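Local coordinates for protein leucine aminopeptidase 1 (Caenorhabditis elegans, PDB 2HC9) that removes N-terminal amino acids, preferably leucine, from peptides as a two-zinc M17 aminopeptidase, and probably serves as a digestive enzyme, at residues I21-S27 with H73-D79; A61-H65 with E96-I100. The protein carries 1 engineered substitution. One frame throughout, in Å; residues are numbered along the deposited sequence. Where two conformers were deposited one is given.

Interaction 1: I21-S27 with H73-D79; sequences IIVGKKS and HLITVPD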
loop_
_atom_site.group_PDB
_atom_site.type_symbol
_atom_site.label_atom_id
_atom_site.label_comp_id
_atom_site.label_asym_id
_atom_site.label_seq_id
_atom_site.Cartn_x
_atom_site.Cartn_y
_atom_site.Cartn_z
ATOM N N ILE A 21 -8.033 6.126 48.078
ATOM C CA ILE A 21 -8.929 5.661 47.020
ATOM C C ILE A 21 -9.828 4.554 47.553
ATOM O O ILE A 21 -9.344 3.512 48.004
ATOM C CB ILE A 21 -8.134 5.207 45.761
ATOM C CG1 ILE A 21 -7.351 6.398 45.196
ATOM C CG2 ILE A 21 -9.097 4.597 44.697
ATOM C CD1 ILE A 21 -6.356 6.036 44.159
ATOM N N ILE A 22 -11.139 4.805 47.523
ATOM C CA ILE A 22 -12.133 3.809 47.956
ATOM C C ILE A 22 -12.695 3.065 46.745
ATOM O O ILE A 22 -13.070 3.684 45.748
ATOM C CB ILE A 22 -13.305 4.474 48.738
ATOM C CG1 ILE A 22 -12.746 5.273 49.918
ATOM C CG2 ILE A 22 -14.343 3.411 49.216
ATOM C CD1 ILE A 22 -13.729 6.331 50.455
ATOM N N VAL A 23 -12.742 1.738 46.834
ATOM C CA VAL A 23 -13.168 0.914 45.702
ATOM C C VAL A 23 -14.244 -0.095 46.103
ATOM O O VAL A 23 -14.104 -0.811 47.105
ATOM C CB VAL A 23 -11.959 0.166 45.071
ATOM C CG1 VAL A 23 -12.399 -0.595 43.779
ATOM C CG2 VAL A 23 -10.820 1.142 44.798
ATOM N N GLY A 24 -15.328 -0.155 45.328
ATOM C CA GLY A 24 -16.342 -1.185 45.570
ATOM C C GLY A 24 -17.399 -1.254 44.475
ATOM O O GLY A 24 -17.666 -0.271 43.808
ATOM N N LYS A 25 -18.004 -2.424 44.314
ATOM C CA LYS A 25 -19.283 -2.513 43.609
ATOM C C LYS A 25 -20.385 -1.697 44.252
ATOM O O LYS A 25 -20.483 -1.600 45.479
ATOM C CB LYS A 25 -19.723 -3.960 43.425
ATOM C CG LYS A 25 -18.843 -4.726 42.420
ATOM C CD LYS A 25 -19.187 -6.194 42.415
ATOM C CE LYS A 25 -18.603 -6.889 41.188
ATOM N NZ LYS A 25 -18.747 -8.355 41.313
ATOM N N LYS A 26 -21.225 -1.126 43.399
ATOM C CA LYS A 26 -22.317 -0.265 43.816
ATOM C C LYS A 26 -23.169 -0.908 44.909
ATOM O O LYS A 26 -23.488 -0.267 45.900
ATOM C CB LYS A 26 -23.183 0.053 42.575
ATOM C CG LYS A 26 -24.210 1.159 42.775
ATOM C CD LYS A 26 -23.532 2.493 43.065
ATOM C CE LYS A 26 -24.535 3.534 43.497
ATOM N NZ LYS A 26 -25.486 3.856 42.402
ATOM N N SER A 27 -23.498 -2.192 44.752
ATOM C CA SER A 27 -24.362 -2.859 45.712
ATOM C C SER A 27 -23.670 -2.984 47.064
ATOM O O SER A 27 -24.335 -2.915 48.111
ATOM C CB SER A 27 -24.799 -4.245 45.217
ATOM O OG SER A 27 -23.667 -5.099 45.042
ATOM N N HIS A 73 -10.362 9.712 45.754
ATOM C CA HIS A 73 -11.297 9.234 44.728
ATOM C C HIS A 73 -12.155 8.095 45.267
ATOM O O HIS A 73 -11.673 7.289 46.065
ATOM C CB HIS A 73 -10.506 8.701 43.525
ATOM C CG HIS A 73 -9.718 9.748 42.810
ATOM N ND1 HIS A 73 -8.430 10.085 43.167
ATOM C CD2 HIS A 73 -10.037 10.534 41.757
ATOM C CE1 HIS A 73 -7.989 11.031 42.360
ATOM N NE2 HIS A 73 -8.946 11.324 41.497
ATOM N N LEU A 74 -13.395 8.009 44.793
ATOM C CA LEU A 74 -14.206 6.793 44.936
ATOM C C LEU A 74 -14.358 6.158 43.543
ATOM O O LEU A 74 -14.750 6.825 42.590
ATOM C CB LEU A 74 -15.598 7.151 45.473
ATOM C CG LEU A 74 -16.675 6.050 45.524
ATOM C CD1 LEU A 74 -16.341 5.001 46.570
ATOM C CD2 LEU A 74 -18.034 6.631 45.839
ATOM N N ILE A 75 -14.062 4.870 43.456
ATOM C CA ILE A 75 -14.264 4.097 42.233
ATOM C C ILE A 75 -15.432 3.126 42.451
ATOM O O ILE A 75 -15.373 2.241 43.309
ATOM C CB ILE A 75 -12.973 3.337 41.818
ATOM C CG1 ILE A 75 -11.896 4.342 41.380
ATOM C CG2 ILE A 75 -13.272 2.311 40.685
ATOM C CD1 ILE A 75 -10.525 3.662 41.060
ATOM N N THR A 76 -16.496 3.328 41.679
ATOM C CA THR A 76 -17.632 2.429 41.697
ATOM C C THR A 76 -17.513 1.402 40.567
ATOM O O THR A 76 -17.385 1.761 39.390
ATOM C CB THR A 76 -18.963 3.216 41.608
ATOM O OG1 THR A 76 -19.026 4.163 42.689
ATOM C CG2 THR A 76 -20.160 2.273 41.688
ATOM N N VAL A 77 -17.566 0.134 40.943
ATOM C CA VAL A 77 -17.454 -0.990 40.017
ATOM C C VAL A 77 -18.881 -1.458 39.704
ATOM O O VAL A 77 -19.703 -1.567 40.610
ATOM C CB VAL A 77 -16.669 -2.160 40.712
ATOM C CG1 VAL A 77 -16.505 -3.386 39.775
ATOM C CG2 VAL A 77 -15.297 -1.660 41.163
ATOM N N PRO A 78 -19.182 -1.754 38.424
ATOM C CA PRO A 78 -20.535 -2.250 38.139
ATOM C C PRO A 78 -20.823 -3.614 38.759
ATOM O O PRO A 78 -19.914 -4.443 38.932
ATOM C CB PRO A 78 -20.605 -2.302 36.610
ATOM C CG PRO A 78 -19.223 -2.155 36.110
ATOM C CD PRO A 78 -18.336 -1.646 37.218
ATOM N N ASP A 79 -22.091 -3.827 39.103
ATOM C CA ASP A 79 -22.547 -5.105 39.613
ATOM C C ASP A 79 -22.862 -6.116 38.505
ATOM O O ASP A 79 -22.545 -7.298 38.632
ATOM C CB ASP A 79 -23.769 -4.893 40.493
ATOM C CG ASP A 79 -23.389 -4.442 41.888
ATOM O OD1 ASP A 79 -22.818 -5.249 42.644
ATOM O OD2 ASP A 79 -23.660 -3.282 42.210
HETATM O O HOH W 1 -21.671 -8.531 41.308
#
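Ser27 meets Asp79 with its hydroxyl lodged between the backbone N and the carbonyl carbon (chi1 62°), while the Asp79 carboxylate stands opposite the carbonyl carbon (chi1 -81°). These turns give a two-point grip: Ser27 N binds OD2 of Asp79 at 2.8 Å on the syn lone pair, and Ser27 OG donates to OD1 of Asp79 at a short 2.5 Å from above the carboxylate plane. With an alanine in place of Asp79, the first-turn N-H and hydroxyl of Ser27 would probably lose their shared acceptor. The extended Lys25 chain runs past Asp79, its CE 3.6 Å from Pro78 O; its ammonium group reaches Asp119 in a salt bridge and, through a water, Asp79 O. Strands 21-25 and 73-77 pair in parallel inside the mixed, macro-like sheet of the M17 N-terminal domain. Ile22 O accepts from Ile75 N at 2.8 Å, nearly straight at 176°. Ile22 CG2 meets Leu74 CD1 at 3.7 Å under helix 49-58; Ile21, Ile75 and Val77 pack against helix 90-97 on the other face. Backbone bonds thus hold the strands together and apolar faces seat the flanking helices, while the carboxylate anchors the N terminus of helix 26-31, where its charge is likely to suit the helix dipole.

Interaction 2: A61-H65 with E96-I100; sequences ASGRH and ELKPI. With SO4 (sulfate ion), chain E.
Arg64 and Glu96 meet with their side chains crossing at a slant, guanidinium and carboxylate planes 63° apart, so the pair is not a flat, two-pronged salt bridge. The direct bond goes to the backbone instead: NH1 of Arg64 donates to Glu96 O at 2.8 Å, in the carbonyl plane and on a lone pair, though the oxygen sits somewhat out of the guanidinium plane and the N-H angle is a bent 142°. The carboxylate adds charge alone, with OE1 of Glu96 a long 3.7 Å from NH1 of Arg64 and no N-H directed at it. Arg64 holds CG anti to its backbone N and bends at chi3 (76°), which swings the guanidinium round to that carbonyl. Nearer the backbone, its CD lies 3.6 Å from CD1 of Ile100, the two chains sliding past each other in opposite directions, and Pro99 CG approaches NH1. Bent at chi2, the Glu96 side chain lies along Gly63, with OE2 of Glu96 3.6 Å from Gly63 CA. The same OE2 accepts from a water, which also makes a weak bond to Ser62 OG. Within the turn, NZ of Lys98 donates to O3 of a sulfate and weakly to O1; the ion, probably from the crystallisation liquor, also binds Arg467. The contact joins strand 63-66, outermost in its sheet within the chain, to the last turn of helix 90-97 and the type I turn Leu97-Ile100; Glu96 and Leu97 pack on Ile75, and Arg64 and Ile100 on His73, of the adjoining strand 72-77.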
loop_
_atom_site.group_PDB
_atom_site.type_symbol
_atom_site.label_atom_id
_atom_site.label_comp_id
_atom_site.label_asym_id
_atom_site.label_seq_id
_atom_site.Cartn_x
_atom_site.Cartn_y
_atom_site.Cartn_z
ATOM N N ALA A 61 -24.307 3.748 38.078
ATOM C CA ALA A 61 -24.045 2.326 38.285
ATOM C C ALA A 61 -22.549 2.007 38.370
ATOM O O ALA A 61 -22.175 0.957 38.893
ATOM C CB ALA A 61 -24.711 1.495 37.185
ATOM N N SER A 62 -21.710 2.900 37.836
ATOM C CA SER A 62 -20.247 2.722 37.837
ATOM C C SER A 62 -19.512 4.011 37.422
ATOM O O SER A 62 -20.126 4.915 36.844
ATOM C CB SER A 62 -19.833 1.594 36.899
ATOM O OG SER A 62 -19.896 2.018 35.555
ATOM N N GLY A 63 -18.207 4.088 37.708
ATOM C CA GLY A 63 -17.397 5.278 37.408
ATOM C C GLY A 63 -16.373 5.656 38.476
ATOM O O GLY A 63 -16.042 4.851 39.362
ATOM N N ARG A 64 -15.862 6.878 38.374
ATOM C CA ARG A 64 -14.887 7.419 39.310
ATOM C C ARG A 64 -15.274 8.831 39.716
ATOM O O ARG A 64 -15.552 9.683 38.864
ATOM C CB ARG A 64 -13.467 7.433 38.723
ATOM C CG ARG A 64 -12.470 8.192 39.618
ATOM C CD ARG A 64 -11.134 8.398 38.971
ATOM N NE ARG A 64 -11.137 9.456 37.968
ATOM C CZ ARG A 64 -10.877 9.272 36.668
ATOM N NH1 ARG A 64 -10.602 8.057 36.170
ATOM N NH2 ARG A 64 -10.902 10.318 35.850
ATOM N N HIS A 65 -15.292 9.073 41.027
ATOM C CA HIS A 65 -15.729 10.343 41.569
ATOM C C HIS A 65 -14.707 10.926 42.546
ATOM O O HIS A 65 -14.315 10.278 43.518
ATOM C CB HIS A 65 -17.101 10.175 42.219
ATOM C CG HIS A 65 -18.183 9.926 41.216
ATOM N ND1 HIS A 65 -18.451 8.669 40.719
ATOM C CD2 HIS A 65 -19.004 10.780 40.551
ATOM C CE1 HIS A 65 -19.414 8.750 39.817
ATOM N NE2 HIS A 65 -19.775 10.019 39.702
ATOM N N GLU A 96 -10.700 2.893 35.544
ATOM C CA GLU A 96 -10.936 4.111 36.314
ATOM C C GLU A 96 -9.694 4.568 37.073
ATOM O O GLU A 96 -9.494 5.762 37.291
ATOM C CB GLU A 96 -12.091 3.899 37.319
ATOM C CG GLU A 96 -13.456 3.584 36.669
ATOM C CD GLU A 96 -13.961 4.639 35.675
ATOM O OE1 GLU A 96 -13.443 5.765 35.627
ATOM O OE2 GLU A 96 -14.932 4.331 34.947
ATOM N N LEU A 97 -8.867 3.608 37.473
ATOM C CA LEU A 97 -7.723 3.902 38.340
ATOM C C LEU A 97 -6.465 4.291 37.544
ATOM O O LEU A 97 -5.719 5.182 37.942
ATOM C CB LEU A 97 -7.434 2.713 39.260
ATOM C CG LEU A 97 -6.229 2.789 40.227
ATOM C CD1 LEU A 97 -6.320 3.999 41.178
ATOM C CD2 LEU A 97 -6.056 1.475 41.005
ATOM N N LYS A 98 -6.216 3.607 36.429
ATOM C CA LYS A 98 -4.977 3.840 35.670
ATOM C C LYS A 98 -4.721 5.310 35.348
ATOM O O LYS A 98 -3.573 5.749 35.431
ATOM C CB LYS A 98 -4.928 2.950 34.401
ATOM C CG LYS A 98 -3.614 2.954 33.645
ATOM C CD LYS A 98 -2.482 2.373 34.493
ATOM C CE LYS A 98 -1.138 2.561 33.797
ATOM N NZ LYS A 98 -0.665 3.927 34.034
ATOM N N PRO A 99 -5.771 6.096 35.000
ATOM C CA PRO A 99 -5.541 7.529 34.769
ATOM C C PRO A 99 -5.153 8.371 35.968
ATOM O O PRO A 99 -4.649 9.485 35.785
ATOM C CB PRO A 99 -6.914 8.030 34.269
ATOM C CG PRO A 99 -7.586 6.809 33.745
ATOM C CD PRO A 99 -7.180 5.750 34.704
ATOM N N ILE A 100 -5.444 7.899 37.180
ATOM C CA ILE A 100 -5.227 8.736 38.346
ATOM C C ILE A 100 -3.745 9.027 38.561
ATOM O O ILE A 100 -2.915 8.125 38.549
ATOM C CB ILE A 100 -5.859 8.148 39.609
ATOM C CG1 ILE A 100 -7.385 8.112 39.455
ATOM C CG2 ILE A 100 -5.443 8.959 40.862
ATOM C CD1 ILE A 100 -8.068 7.358 40.602
HETATM S S SO4 E . 2.258 5.834 33.587
HETATM O O1 SO4 E . 1.516 5.687 34.843
HETATM O O2 SO4 E . 3.695 5.922 33.858
HETATM O O3 SO4 E . 1.942 4.675 32.730
HETATM O O4 SO4 E . 1.890 7.062 32.880
HETATM O O HOH W 2 -16.605 2.166 35.027
#

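Overall arrangement
From the N terminus, the chain runs through strand 18-25 into helix 26-31, passes helix 49-58 and reaches 61-65, the first half of interaction 2. It then turns back along strand 72-77, whose pairing with strand 18-25 closes the loop of interaction 1, before helix 90-97 brings 96-100 over 61-65 and closes interaction 2. The segments alternate, so the two loops cross rather than nest. Strand 72-77 is shared: parallel to 18-25 and antiparallel to 63-66, it probably bonds to the latter through Leu74 N to His65 O and Thr76 N to Gly63 O. Together the contacts, about 8 Å apart between centres, tie one margin of the N-terminal domain's sheet to helices 26-31 and 90-97.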